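Long-range contacts in phosphoenolpyruvate--protein phosphotransferase (Escherichia coli, PDB 5T12), which probably transfers the phosphoryl group from phosphoenolpyruvate to the carrier protein NPr in the nitrogen-metabolic phosphotransferase system, the present chain being its EIN phosphotransfer domain: residues H211-I216 with L225-P230; E15-A20 with E152-V157; E41-A46 with E88-V93. The protein carries 1 engineered substitution. All coordinates share one frame; numbering follows the deposited sequence.

Contact 1 (H211-I216 with L225-P230); sequences HRRTLI and LVDPEP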
loop_
_atom_site.group_PDB
_atom_site.type_symbol
_atom_site.label_atom_id
_atom_site.label_comp_id
_atom_site.label_asym_id
_atom_site.label_seq_id
_atom_site.Cartn_x
_atom_site.Cartn_y
_atom_site.Cartn_z
ATOM N N HIS A 211 18.036 3.514 -1.165
ATOM C CA HIS A 211 17.299 4.769 -1.154
ATOM C C HIS A 211 18.042 5.826 -1.963
ATOM O O HIS A 211 19.266 5.963 -1.856
ATOM C CB HIS A 211 17.094 5.236 0.289
ATOM C CG HIS A 211 16.217 6.442 0.419
ATOM N ND1 HIS A 211 14.919 6.475 -0.045
ATOM C CD2 HIS A 211 16.450 7.657 0.970
ATOM C CE1 HIS A 211 14.393 7.660 0.209
ATOM N NE2 HIS A 211 15.301 8.396 0.823
ATOM N N ARG A 212 17.292 6.561 -2.791
ATOM C CA ARG A 212 17.819 7.622 -3.652
ATOM C C ARG A 212 18.772 7.093 -4.721
ATOM O O ARG A 212 19.662 7.816 -5.174
ATOM C CB ARG A 212 18.517 8.719 -2.844
ATOM C CG ARG A 212 17.678 9.352 -1.758
ATOM C CD ARG A 212 18.590 10.071 -0.790
ATOM N NE ARG A 212 17.891 10.550 0.394
ATOM C CZ ARG A 212 18.461 10.661 1.587
ATOM N NH1 ARG A 212 19.731 10.310 1.747
ATOM N NH2 ARG A 212 17.764 11.108 2.622
ATOM N N ARG A 213 18.612 5.841 -5.141
ATOM C CA ARG A 213 19.419 5.288 -6.219
ATOM C C ARG A 213 18.521 4.704 -7.298
ATOM O O ARG A 213 17.474 4.122 -7.000
ATOM C CB ARG A 213 20.383 4.207 -5.717
ATOM C CG ARG A 213 21.588 4.733 -4.955
ATOM C CD ARG A 213 22.780 3.804 -5.129
ATOM N NE ARG A 213 23.744 3.934 -4.042
ATOM C CZ ARG A 213 24.864 3.225 -3.951
ATOM N NH1 ARG A 213 25.165 2.335 -4.887
ATOM N NH2 ARG A 213 25.683 3.405 -2.923
ATOM N N THR A 214 18.943 4.857 -8.551
ATOM C CA THR A 214 18.216 4.271 -9.668
ATOM C C THR A 214 18.309 2.751 -9.613
ATOM O O THR A 214 19.390 2.190 -9.416
ATOM C CB THR A 214 18.771 4.784 -10.996
ATOM O OG1 THR A 214 18.608 6.207 -11.068
ATOM C CG2 THR A 214 18.042 4.138 -12.167
ATOM N N LEU A 215 17.171 2.086 -9.789
ATOM C CA LEU A 215 17.098 0.635 -9.728
ATOM C C LEU A 215 16.305 0.105 -10.913
ATOM O O LEU A 215 15.399 0.770 -11.423
ATOM C CB LEU A 215 16.440 0.159 -8.425
ATOM C CG LEU A 215 16.932 0.740 -7.099
ATOM C CD1 LEU A 215 16.009 0.311 -5.971
ATOM C CD2 LEU A 215 18.360 0.312 -6.812
ATOM N N ILE A 216 16.658 -1.101 -11.348
ATOM C CA ILE A 216 15.867 -1.868 -12.304
ATOM C C ILE A 216 15.426 -3.146 -11.607
ATOM O O ILE A 216 16.265 -3.969 -11.222
ATOM C CB ILE A 216 16.650 -2.195 -13.585
ATOM C CG1 ILE A 216 17.103 -0.918 -14.293
ATOM C CG2 ILE A 216 15.797 -3.043 -14.521
ATOM C CD1 ILE A 216 17.788 -1.176 -15.619
ATOM N N LEU A 225 18.952 -4.645 -10.516
ATOM C CA LEU A 225 20.140 -3.967 -11.018
ATOM C C LEU A 225 20.280 -2.626 -10.314
ATOM O O LEU A 225 19.379 -1.784 -10.389
ATOM C CB LEU A 225 20.058 -3.775 -12.531
ATOM C CG LEU A 225 19.980 -5.064 -13.352
ATOM C CD1 LEU A 225 19.922 -4.753 -14.836
ATOM C CD2 LEU A 225 21.161 -5.963 -13.037
ATOM N N VAL A 226 21.408 -2.425 -9.640
ATOM C CA VAL A 226 21.687 -1.182 -8.931
ATOM C C VAL A 226 22.611 -0.332 -9.793
ATOM O O VAL A 226 23.703 -0.780 -10.164
ATOM C CB VAL A 226 22.310 -1.450 -7.552
ATOM C CG1 VAL A 226 22.388 -0.168 -6.748
ATOM C CG2 VAL A 226 21.514 -2.512 -6.805
ATOM N N ASP A 227 22.170 0.893 -10.110
ATOM C CA ASP A 227 22.935 1.920 -10.815
ATOM C C ASP A 227 23.152 1.557 -12.280
ATOM O O ASP A 227 24.305 1.406 -12.706
ATOM C CB ASP A 227 24.297 2.138 -10.154
ATOM C CG ASP A 227 24.186 2.562 -8.707
ATOM O OD1 ASP A 227 23.350 3.442 -8.399
ATOM O OD2 ASP A 227 24.941 2.014 -7.874
ATOM N N PRO A 228 22.082 1.406 -13.095
ATOM C CA PRO A 228 22.276 0.827 -14.433
ATOM C C PRO A 228 23.060 1.711 -15.391
ATOM O O PRO A 228 23.614 1.200 -16.370
ATOM C CB PRO A 228 20.841 0.609 -14.937
ATOM C CG PRO A 228 20.010 1.560 -14.150
ATOM C CD PRO A 228 20.650 1.585 -12.790
ATOM N N GLU A 229 23.140 3.015 -15.118
ATOM C CA GLU A 229 23.752 3.920 -16.087
ATOM C C GLU A 229 25.240 3.658 -16.277
ATOM O O GLU A 229 25.675 3.570 -17.437
ATOM C CB GLU A 229 23.459 5.372 -15.694
ATOM C CG GLU A 229 23.977 6.387 -16.707
ATOM C CD GLU A 229 23.837 7.820 -16.238
ATOM O OE1 GLU A 229 24.474 8.188 -15.230
ATOM O OE2 GLU A 229 23.094 8.582 -16.887
ATOM N N PRO A 230 26.072 3.542 -15.230
ATOM C CA PRO A 230 27.466 3.117 -15.464
ATOM C C PRO A 230 27.607 1.837 -16.274
ATOM O O PRO A 230 28.506 1.749 -17.119
ATOM C CB PRO A 230 28.011 2.945 -14.041
ATOM C CG PRO A 230 27.288 3.977 -13.265
ATOM C CD PRO A 230 25.901 4.070 -13.862
#
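Arg213 and Asp227 meet at the open end of a beta hairpin, where the two strands give way to loop and helix. From CB outward the arginine runs along the aspartate: Arg213 CB and CG pass Asp227 OD1 at the limit of contact, CD lies 3.3 Å from that oxygen, and NH1 reaches Asp227 OD2 at 3.0 Å. With chi1 at -75°, CG leaves on the side of the backbone N and the rest of the chain extends past the carboxylate. OD2 sits at the edge of the guanidinium, near its plane, and the two flat groups are 24° apart. The resulting salt bridge has a weak hydrogen bond, bent to 132° at the proton.

The backbone closes the hairpin more firmly. Ile216 N donates to Leu225 O (3.0 Å) and Leu225 N to Ile216 O (2.9 Å), which makes this an antiparallel hydrogen-bonded pair; Leu215 and Val226 form the next, non-hydrogen-bonded pair. Asp227 N adds a bond of 3.1 Å to Thr214 O just where its chain, in a left-handed conformation, leaves the strand. Pro228 CB meets Ile216 CD1 at 3.6 Å, and Pro228 CD meets the methyl CG2 of Thr214 at 3.7 Å, the threonine crossing it at about a right angle.

The hairpin belongs to the mixed sheet of the alpha/beta subdomain, beside strand 11-18, whose Ile13 touches Thr214, Ile216 and Pro228. Leu215 points to the other face, against Ile155 and Val157 of strand 154-158 and, together with Val226, against Leu210 of helix 207-210.

Contact 2 (E15-A20 with E152-V157); sequences EGWQDA and ERFILV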
loop_
_atom_site.group_PDB
_atom_site.type_symbol
_atom_site.label_atom_id
_atom_site.label_comp_id
_atom_site.label_asym_id
_atom_site.label_seq_id
_atom_site.Cartn_x
_atom_site.Cartn_y
_atom_site.Cartn_z
ATOM N N GLU A 15 13.888 5.389 -9.423
ATOM C CA GLU A 15 14.650 5.672 -8.215
ATOM C C GLU A 15 14.112 4.855 -7.048
ATOM O O GLU A 15 12.900 4.686 -6.894
ATOM C CB GLU A 15 14.583 7.168 -7.901
ATOM C CG GLU A 15 14.690 7.529 -6.427
ATOM C CD GLU A 15 14.252 8.955 -6.148
ATOM O OE1 GLU A 15 13.887 9.662 -7.110
ATOM O OE2 GLU A 15 14.269 9.368 -4.970
ATOM N N GLY A 16 15.021 4.332 -6.228
ATOM C CA GLY A 16 14.612 3.602 -5.039
ATOM C C GLY A 16 14.119 4.549 -3.954
ATOM O O GLY A 16 14.651 5.643 -3.763
ATOM N N TRP A 17 13.082 4.115 -3.241
ATOM C CA TRP A 17 12.468 4.929 -2.197
ATOM C C TRP A 17 12.147 4.049 -1.000
ATOM O O TRP A 17 11.344 3.117 -1.110
ATOM C CB TRP A 17 11.200 5.622 -2.711
ATOM C CG TRP A 17 10.638 6.632 -1.755
ATOM C CD1 TRP A 17 11.140 7.871 -1.482
ATOM C CD2 TRP A 17 9.460 6.490 -0.948
ATOM N NE1 TRP A 17 10.353 8.508 -0.553
ATOM C CE2 TRP A 17 9.315 7.682 -0.210
ATOM C CE3 TRP A 17 8.519 5.471 -0.777
ATOM C CZ2 TRP A 17 8.264 7.883 0.684
ATOM C CZ3 TRP A 17 7.477 5.673 0.110
ATOM C CH2 TRP A 17 7.359 6.869 0.830
ATOM N N GLN A 18 12.772 4.345 0.135
ATOM C CA GLN A 18 12.507 3.653 1.389
ATOM C C GLN A 18 11.632 4.528 2.275
ATOM O O GLN A 18 11.965 5.692 2.527
ATOM C CB GLN A 18 13.805 3.310 2.120
ATOM C CG GLN A 18 13.591 2.663 3.485
ATOM C CD GLN A 18 14.795 2.798 4.397
ATOM O OE1 GLN A 18 15.584 3.735 4.269
ATOM N NE2 GLN A 18 14.943 1.861 5.326
ATOM N N ASP A 19 10.520 3.967 2.747
ATOM C CA ASP A 19 9.641 4.657 3.687
ATOM C C ASP A 19 9.931 4.119 5.084
ATOM O O ASP A 19 9.247 3.234 5.600
ATOM C CB ASP A 19 8.178 4.471 3.303
ATOM C CG ASP A 19 7.234 5.171 4.259
ATOM O OD1 ASP A 19 7.586 6.266 4.748
ATOM O OD2 ASP A 19 6.143 4.624 4.528
ATOM N N ALA A 20 10.976 4.669 5.699
ATOM C CA ALA A 20 11.371 4.286 7.047
ATOM C C ALA A 20 10.608 5.044 8.126
ATOM O O ALA A 20 11.086 5.125 9.264
ATOM C CB ALA A 20 12.877 4.485 7.232
ATOM N N GLU A 152 8.503 11.225 -8.569
ATOM C CA GLU A 152 7.543 11.120 -9.663
ATOM C C GLU A 152 7.267 9.662 -10.007
ATOM O O GLU A 152 6.116 9.271 -10.230
ATOM C CB GLU A 152 8.053 11.880 -10.886
ATOM C CG GLU A 152 7.000 12.108 -11.955
ATOM C CD GLU A 152 7.537 12.880 -13.143
ATOM O OE1 GLU A 152 8.477 12.385 -13.800
ATOM O OE2 GLU A 152 7.026 13.987 -13.414
ATOM N N ARG A 153 8.316 8.845 -10.057
ATOM C CA ARG A 153 8.212 7.396 -10.140
ATOM C C ARG A 153 9.249 6.806 -9.199
ATOM O O ARG A 153 10.359 7.335 -9.088
ATOM C CB ARG A 153 8.447 6.884 -11.569
ATOM C CG ARG A 153 7.425 7.352 -12.591
ATOM C CD ARG A 153 6.057 6.751 -12.323
ATOM N NE ARG A 153 5.193 6.835 -13.497
ATOM C CZ ARG A 153 4.432 7.882 -13.793
ATOM N NH1 ARG A 153 4.423 8.944 -12.999
ATOM N NH2 ARG A 153 3.680 7.869 -14.884
ATOM N N PHE A 154 8.893 5.724 -8.509
ATOM C CA PHE A 154 9.832 5.121 -7.576
ATOM C C PHE A 154 9.585 3.625 -7.467
ATOM O O PHE A 154 8.507 3.121 -7.793
ATOM C CB PHE A 154 9.757 5.775 -6.186
ATOM C CG PHE A 154 8.423 5.626 -5.505
ATOM C CD1 PHE A 154 7.433 6.578 -5.679
ATOM C CD2 PHE A 154 8.169 4.549 -4.668
ATOM C CE1 PHE A 154 6.209 6.451 -5.046
ATOM C CE2 PHE A 154 6.946 4.417 -4.036
ATOM C CZ PHE A 154 5.967 5.370 -4.224
ATOM N N ILE A 155 10.616 2.924 -7.005
ATOM C CA ILE A 155 10.543 1.509 -6.662
ATOM C C ILE A 155 10.628 1.405 -5.147
ATOM O O ILE A 155 11.614 1.845 -4.542
ATOM C CB ILE A 155 11.663 0.700 -7.334
ATOM C CG1 ILE A 155 11.497 0.722 -8.854
ATOM C CG2 ILE A 155 11.681 -0.728 -6.803
ATOM C CD1 ILE A 155 12.684 0.162 -9.608
ATOM N N LEU A 156 9.597 0.832 -4.532
ATOM C CA LEU A 156 9.574 0.687 -3.083
ATOM C C LEU A 156 10.625 -0.324 -2.644
ATOM O O LEU A 156 10.639 -1.463 -3.121
ATOM C CB LEU A 156 8.187 0.255 -2.613
ATOM C CG LEU A 156 8.068 -0.110 -1.131
ATOM C CD1 LEU A 156 8.334 1.102 -0.246
ATOM C CD2 LEU A 156 6.704 -0.712 -0.829
ATOM N N VAL A 157 11.510 0.095 -1.744
ATOM C CA VAL A 157 12.477 -0.791 -1.109
ATOM C C VAL A 157 12.145 -0.857 0.373
ATOM O O VAL A 157 11.937 0.178 1.018
ATOM C CB VAL A 157 13.925 -0.322 -1.341
ATOM C CG1 VAL A 157 14.330 -0.565 -2.785
ATOM C CG2 VAL A 157 14.083 1.149 -0.988
HETATM O O HOH W 1 12.141 7.517 -10.760
#
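Trp17 and Phe154 lie side by side on one face of the sheet, their side chains pointing the same way. The six-membered ring of Trp17 turns its edge toward the face of Phe154 in a tilted edge-to-face pair, with centroids 5.1 Å apart and planes at 55°. Trp17 CE3 comes within 3.8 Å of Phe154 CE2, and Trp17 CB also packs beside CD2 of the same ring. Phe154 CG takes the crowded position between backbone N and carbonyl carbon (chi1 62°), which brings its ring over toward the tryptophan.

Beneath the rings the backbones join in alternation. Ile155 N donates to Glu15 O (2.9 Å), Trp17 N to Ile155 O (3.0 Å) and Val157 N to Trp17 O (3.1 Å), the last from above the carbonyl plane, 44° out of it. Trp17 O is also flanked by methyls: Val157 CG2 lies at 3.4 Å and Leu156 CD1 at 3.7 Å. The pattern is that of two parallel strands, 11-18 and 154-158, adjacent in the mixed sheet of the alpha/beta subdomain, although 131 largely helical residues separate the segments in sequence. At Gly16 a beta carbon would point to the face opposite the rings and stand 4.0 Å from Val157 CG1. Just before strand 154-158 begins, a water accepts from Glu15 N and donates to Arg153 O.

Around this first shell, Trp150 meets Trp17 edge to face, and its ring also meets that of Phe154, the planes about 20° apart. The imidazole of His211 meets Trp17 as well, and its ND1 is hydrogen-bonded to Gln18 N. Leu174 of strand 174-179 touches both Phe154 and Leu156.

Contact 3 (E41-A46 with E88-V93); sequences ERLTGA and ELFAEV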
loop_
_atom_site.group_PDB
_atom_site.type_symbol
_atom_site.label_atom_id
_atom_site.label_comp_id
_atom_site.label_asym_id
_atom_site.label_seq_id
_atom_site.Cartn_x
_atom_site.Cartn_y
_atom_site.Cartn_z
ATOM N N GLU A 41 -17.958 16.354 6.567
ATOM C CA GLU A 41 -17.883 16.441 5.112
ATOM C C GLU A 41 -16.584 15.843 4.590
ATOM O O GLU A 41 -16.560 15.242 3.510
ATOM C CB GLU A 41 -18.033 17.895 4.664
ATOM C CG GLU A 41 -19.439 18.452 4.837
ATOM C CD GLU A 41 -19.523 19.940 4.562
ATOM O OE1 GLU A 41 -18.472 20.564 4.308
ATOM O OE2 GLU A 41 -20.645 20.488 4.600
ATOM N N ARG A 42 -15.490 15.997 5.342
ATOM C CA ARG A 42 -14.231 15.376 4.948
ATOM C C ARG A 42 -14.304 13.857 5.037
ATOM O O ARG A 42 -13.647 13.159 4.256
ATOM C CB ARG A 42 -13.089 15.892 5.822
ATOM C CG ARG A 42 -12.818 17.381 5.712
ATOM C CD ARG A 42 -11.723 17.780 6.684
ATOM N NE ARG A 42 -10.505 17.005 6.468
ATOM C CZ ARG A 42 -9.646 16.681 7.428
ATOM N NH1 ARG A 42 -9.878 17.055 8.679
ATOM N NH2 ARG A 42 -8.562 15.974 7.141
ATOM N N LEU A 43 -15.090 13.331 5.978
ATOM C CA LEU A 43 -15.203 11.887 6.138
ATOM C C LEU A 43 -16.048 11.261 5.036
ATOM O O LEU A 43 -15.690 10.206 4.500
ATOM C CB LEU A 43 -15.784 11.556 7.513
ATOM C CG LEU A 43 -14.760 11.475 8.643
ATOM C CD1 LEU A 43 -15.444 11.520 9.995
ATOM C CD2 LEU A 43 -13.934 10.207 8.510
ATOM N N THR A 44 -17.173 11.891 4.687
ATOM C CA THR A 44 -18.000 11.367 3.604
ATOM C C THR A 44 -17.264 11.410 2.271
ATOM O O THR A 44 -17.519 10.576 1.394
ATOM C CB THR A 44 -19.311 12.147 3.509
ATOM O OG1 THR A 44 -19.030 13.547 3.389
ATOM C CG2 THR A 44 -20.164 11.910 4.747
ATOM N N GLY A 45 -16.351 12.367 2.099
ATOM C CA GLY A 45 -15.552 12.399 0.888
ATOM C C GLY A 45 -14.558 11.255 0.819
ATOM O O GLY A 45 -14.372 10.645 -0.237
ATOM N N ALA A 46 -13.912 10.943 1.945
ATOM C CA ALA A 46 -12.929 9.864 1.958
ATOM C C ALA A 46 -13.596 8.499 1.856
ATOM O O ALA A 46 -13.088 7.604 1.168
ATOM C CB ALA A 46 -12.073 9.949 3.221
ATOM N N GLU A 88 -20.637 5.299 12.994
ATOM C CA GLU A 88 -19.571 5.096 13.971
ATOM C C GLU A 88 -18.545 6.218 13.900
ATOM O O GLU A 88 -18.021 6.660 14.929
ATOM C CB GLU A 88 -18.894 3.744 13.745
ATOM C CG GLU A 88 -19.757 2.526 14.046
ATOM C CD GLU A 88 -20.094 2.389 15.519
ATOM O OE1 GLU A 88 -21.028 3.074 15.984
ATOM O OE2 GLU A 88 -19.424 1.597 16.213
ATOM N N LEU A 89 -18.247 6.693 12.688
ATOM C CA LEU A 89 -17.280 7.770 12.517
ATOM C C LEU A 89 -17.864 9.118 12.922
ATOM O O LEU A 89 -17.152 9.961 13.480
ATOM C CB LEU A 89 -16.795 7.808 11.068
ATOM C CG LEU A 89 -16.059 6.560 10.571
ATOM C CD1 LEU A 89 -15.993 6.542 9.054
ATOM C CD2 LEU A 89 -14.661 6.493 11.163
ATOM N N PHE A 90 -19.153 9.342 12.651
ATOM C CA PHE A 90 -19.775 10.602 13.046
ATOM C C PHE A 90 -19.935 10.700 14.557
ATOM O O PHE A 90 -19.940 11.808 15.106
ATOM C CB PHE A 90 -21.134 10.764 12.363
ATOM C CG PHE A 90 -21.050 11.265 10.949
ATOM C CD1 PHE A 90 -19.833 11.321 10.287
ATOM C CD2 PHE A 90 -22.187 11.696 10.286
ATOM C CE1 PHE A 90 -19.754 11.784 8.986
ATOM C CE2 PHE A 90 -22.114 12.166 8.987
ATOM C CZ PHE A 90 -20.896 12.209 8.337
ATOM N N ALA A 91 -20.069 9.560 15.240
ATOM C CA ALA A 91 -20.172 9.572 16.695
ATOM C C ALA A 91 -18.899 10.097 17.342
ATOM O O ALA A 91 -18.954 10.722 18.407
ATOM C CB ALA A 91 -20.492 8.170 17.210
ATOM N N GLU A 92 -17.744 9.854 16.718
ATOM C CA GLU A 92 -16.494 10.400 17.235
ATOM C C GLU A 92 -16.334 11.875 16.892
ATOM O O GLU A 92 -15.682 12.611 17.640
ATOM C CB GLU A 92 -15.307 9.596 16.701
ATOM C CG GLU A 92 -15.213 8.187 17.267
ATOM C CD GLU A 92 -14.938 8.176 18.759
ATOM O OE1 GLU A 92 -14.232 9.086 19.241
ATOM O OE2 GLU A 92 -15.430 7.260 19.451
ATOM N N VAL A 93 -16.918 12.324 15.778
ATOM C CA VAL A 93 -16.850 13.738 15.424
ATOM C C VAL A 93 -17.673 14.573 16.398
ATOM O O VAL A 93 -17.267 15.673 16.790
ATOM C CB VAL A 93 -17.309 13.950 13.970
ATOM C CG1 VAL A 93 -17.246 15.425 13.599
ATOM C CG2 VAL A 93 -16.458 13.128 13.025
#
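Leu43 and Thr44 of helix 36-61 face Leu89, Phe90 and Val93 of helix 83-94 in a nearly antiparallel helix pair of the all-helical subdomain, the part that in the related sugar-system enzyme docks the phosphocarrier protein. The axes of the two short segments come within 10.8 Å of each other at an angle of 157°. No hydrogen bond crosses; side chains alone bridge the gap.

At the start of the segment Glu41 takes part through its carbonyl. Arg42, on a different side of the helix, forms salt bridges with Glu39 and with Glu100 of helix 99-115. Leu43 leaves its helix toward the partner: its CD1 touches Val93 CG2 at 3.6 Å and Leu89 CB at 4.1 Å, and the leucine and valine side chains slide past each other in opposite directions. Leu43 CB lies at the edge of the Phe90 ring, 4.2 Å from Phe90 CE1. Ala99 and Val103 of helix 99-115 touch Leu43 as well, so the leucine is buried between three helices.

Thr44 works in two directions. Its methyl CG2 meets Phe90 CZ at 3.7 Å, the side chains crossing at about a right angle. A chi1 of 54° puts Thr44 OG1 between backbone N and carbonyl carbon, from where it donates to Glu41 O at 3.0 Å. A serine here would lack CG2 and would probably leave Phe90 CZ without its methyl partner, the ring freer to shift. Next along the helix, Gly45 N also reaches Glu41 O, at 3.2 Å and from the same face of the carbonyl plane as Thr44 OG1.

Contacts 1 and 2 belong to one mixed sheet and lie 11 Å apart between centres; strand 11-18 is flanked by strand 214-218 on one side and strand 154-158 on the other. They touch directly, since Gly16 probably bonds through its backbone to both Arg212 and Arg213. Contact 3 stands apart in the helical region, its centre 32 Å from that of contact 2 and 43 Å from that of contact 1, across the chain's centre. Along the chain contact 3 is nested within the loop that contact 2 closes, and contact 1 follows. The helical subdomain is thus inserted between two neighbouring strands of the alpha/beta subdomain, as in related enzymes of this family.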